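Local coordinates for protein DegT/DnrJ/EryC1/StrS aminotransferase (Brucella abortus 2308, PDB 4QGR) that probably acts as a pyridoxal-phosphate-dependent aminotransferase of the DegT/DnrJ/EryC1/StrS family, with the cofactor bound at the active site, at residues V144-L149 against A171-G176. Sequence-based numbering, arbitrary orientation.
Sequences VDLFGL and AAQSIG. With PLP (pyridoxal-5'-phosphate), chain E.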
loop_
_atom_site.group_PDB
_atom_site.type_symbol
_atom_site.label_atom_id
_atom_site.label_comp_id
_atom_site.label_asym_id
_atom_site.label_seq_id
_atom_site.Cartn_x
_atom_site.Cartn_y
_atom_site.Cartn_z
ATOM N N VAL A 144 -18.479 -7.190 -8.778
ATOM C CA VAL A 144 -18.345 -5.791 -8.345
ATOM C C VAL A 144 -19.708 -5.203 -8.097
ATOM O O VAL A 144 -20.640 -5.432 -8.873
ATOM C CB VAL A 144 -17.607 -4.956 -9.413
ATOM C CG1 VAL A 144 -17.493 -3.517 -8.982
ATOM C CG2 VAL A 144 -16.225 -5.564 -9.686
ATOM N N ASP A 145 -19.832 -4.450 -7.012
ATOM C CA ASP A 145 -21.044 -3.723 -6.773
ATOM C C ASP A 145 -20.901 -2.376 -7.462
ATOM O O ASP A 145 -20.551 -1.402 -6.835
ATOM C CB ASP A 145 -21.257 -3.509 -5.290
ATOM C CG ASP A 145 -21.314 -4.799 -4.510
ATOM O OD1 ASP A 145 -21.824 -5.818 -5.048
ATOM O OD2 ASP A 145 -20.854 -4.798 -3.333
ATOM N N LEU A 146 -21.114 -2.313 -8.779
ATOM C CA LEU A 146 -20.676 -1.135 -9.525
ATOM C C LEU A 146 -21.540 0.063 -9.191
ATOM O O LEU A 146 -22.735 -0.040 -9.145
ATOM C CB LEU A 146 -20.646 -1.382 -11.045
ATOM C CG LEU A 146 -19.773 -0.412 -11.844
ATOM C CD1 LEU A 146 -18.300 -0.546 -11.459
ATOM C CD2 LEU A 146 -19.895 -0.602 -13.347
ATOM N N PHE A 147 -20.917 1.205 -8.982
ATOM C CA PHE A 147 -21.602 2.499 -8.695
ATOM C C PHE A 147 -22.388 2.505 -7.403
ATOM O O PHE A 147 -23.144 3.438 -7.139
ATOM C CB PHE A 147 -22.503 2.985 -9.868
ATOM C CG PHE A 147 -21.783 3.069 -11.211
ATOM C CD1 PHE A 147 -20.457 3.488 -11.311
ATOM C CD2 PHE A 147 -22.433 2.704 -12.357
ATOM C CE1 PHE A 147 -19.821 3.573 -12.549
ATOM C CE2 PHE A 147 -21.785 2.803 -13.621
ATOM C CZ PHE A 147 -20.476 3.247 -13.710
ATOM N N GLY A 148 -22.195 1.458 -6.609
ATOM C CA GLY A 148 -22.894 1.344 -5.298
ATOM C C GLY A 148 -24.006 0.364 -5.217
ATOM O O GLY A 148 -24.563 0.135 -4.118
ATOM N N LEU A 149 -24.331 -0.279 -6.350
ATOM C CA LEU A 149 -25.475 -1.168 -6.455
ATOM C C LEU A 149 -25.028 -2.618 -6.281
ATOM O O LEU A 149 -24.136 -3.062 -7.008
ATOM C CB LEU A 149 -26.100 -1.014 -7.833
ATOM C CG LEU A 149 -27.360 -1.860 -8.162
ATOM C CD1 LEU A 149 -28.472 -1.450 -7.238
ATOM C CD2 LEU A 149 -27.729 -1.684 -9.639
ATOM N N ALA A 171 -16.647 -4.406 -3.037
ATOM C CA ALA A 171 -17.538 -3.389 -2.502
ATOM C C ALA A 171 -16.782 -2.038 -2.380
ATOM O O ALA A 171 -17.125 -1.184 -1.536
ATOM C CB ALA A 171 -18.073 -3.848 -1.160
ATOM N N ALA A 172 -15.802 -1.806 -3.263
ATOM C CA ALA A 172 -15.083 -0.536 -3.304
ATOM C C ALA A 172 -16.068 0.606 -3.339
ATOM O O ALA A 172 -15.811 1.664 -2.742
ATOM C CB ALA A 172 -14.182 -0.458 -4.524
ATOM N N GLN A 173 -17.169 0.444 -4.055
ATOM C CA GLN A 173 -18.039 1.575 -4.335
ATOM C C GLN A 173 -19.332 1.502 -3.594
ATOM O O GLN A 173 -20.218 2.337 -3.834
ATOM C CB GLN A 173 -18.326 1.649 -5.841
ATOM C CG GLN A 173 -17.106 2.005 -6.674
ATOM C CD GLN A 173 -17.364 2.019 -8.180
ATOM O OE1 GLN A 173 -18.463 2.324 -8.659
ATOM N NE2 GLN A 173 -16.338 1.713 -8.930
ATOM N N SER A 174 -19.502 0.519 -2.700
ATOM C CA SER A 174 -20.862 0.245 -2.220
ATOM C C SER A 174 -21.044 0.241 -0.701
ATOM O O SER A 174 -22.042 -0.258 -0.220
ATOM C CB SER A 174 -21.333 -1.091 -2.757
ATOM O OG SER A 174 -20.460 -2.119 -2.363
ATOM N N ILE A 175 -20.117 0.803 0.067
ATOM C CA ILE A 175 -20.353 0.887 1.537
ATOM C C ILE A 175 -21.519 1.846 1.828
ATOM O O ILE A 175 -21.517 2.989 1.375
ATOM C CB ILE A 175 -19.058 1.198 2.323
ATOM C CG1 ILE A 175 -18.023 0.097 2.095
ATOM C CG2 ILE A 175 -19.355 1.352 3.824
ATOM C CD1 ILE A 175 -18.462 -1.297 2.454
ATOM N N GLY A 176 -22.546 1.347 2.532
ATOM C CA GLY A 176 -23.798 2.065 2.709
ATOM C C GLY A 176 -24.910 1.476 1.921
ATOM O O GLY A 176 -26.080 1.698 2.253
HETATM N N1 PLP E . -12.453 -1.822 -7.068
HETATM C C2 PLP E . -13.290 -0.902 -7.583
HETATM C C2A PLP E . -14.629 -1.284 -8.165
HETATM C C3 PLP E . -12.904 0.532 -7.483
HETATM O O3 PLP E . -13.748 1.449 -7.940
HETATM C C4 PLP E . -11.552 0.863 -6.957
HETATM C C4A PLP E . -10.984 2.206 -6.707
HETATM O O4A PLP E . -11.653 3.128 -6.286
HETATM C C5 PLP E . -10.741 -0.251 -6.447
HETATM C C6 PLP E . -11.251 -1.549 -6.535
HETATM C C5A PLP E . -9.365 -0.003 -5.870
HETATM O O4P PLP E . -9.417 0.735 -4.641
HETATM P P PLP E . -8.221 1.733 -4.239
HETATM O O1P PLP E . -8.401 2.065 -2.760
HETATM O O2P PLP E . -6.917 1.066 -4.594
HETATM O O3P PLP E . -8.535 2.953 -5.120
HETATM O O HOH W 1 -17.940 -1.642 -5.747
#
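Gln173 OE1 accepts a hydrogen bond from Phe147 N at 2.7 Å, and the same amide reaches the cofactor. The bond is bent, 140° at the hydrogen, and the donor lies 40° out of the carbonyl plane, not on a lone pair. On the other end, NE2 gives a nearly straight bond to PLP O3, 2.8 Å long. NE2 is also hydrogen-bonded to Tyr323 OH. The chain is extended beyond CG (chi2 177°), which carries the amide across to both partners. Leu146 CD1 and the Phe147 ring lie alongside the amide; Leu146 CG sits over one face of that ring.

Beside it, Ala172 CB packs on the cofactor ring, 3.2 Å from PLP C2, and Val144 CG1 touches the methyl carbon C2A. Further out, Ser174 OG donates to the anti lone pair of Asp145 OD2 at 2.9 Å. Glu169 OE2 is also close to OD2, which may raise the pKa of one of the two acids. The other oxygen, OD1, is held by Tyr153 OH and Ala151 N. A water donates to Asp145 O and accepts from Gln173 N. Gly148 CA comes within 3.2 Å of Gln173 O in a CA-H...O contact.

Both loops follow parallel strands, 137-141 and 166-170, of the large-domain sheet, consistent with a fold type I PLP enzyme. With OE1 accepting from a backbone N-H and NE2 donating to O3, the amide flip is probably settled. The N-H from Gln173 NE2 would be expected to favour the phenolate form of O3.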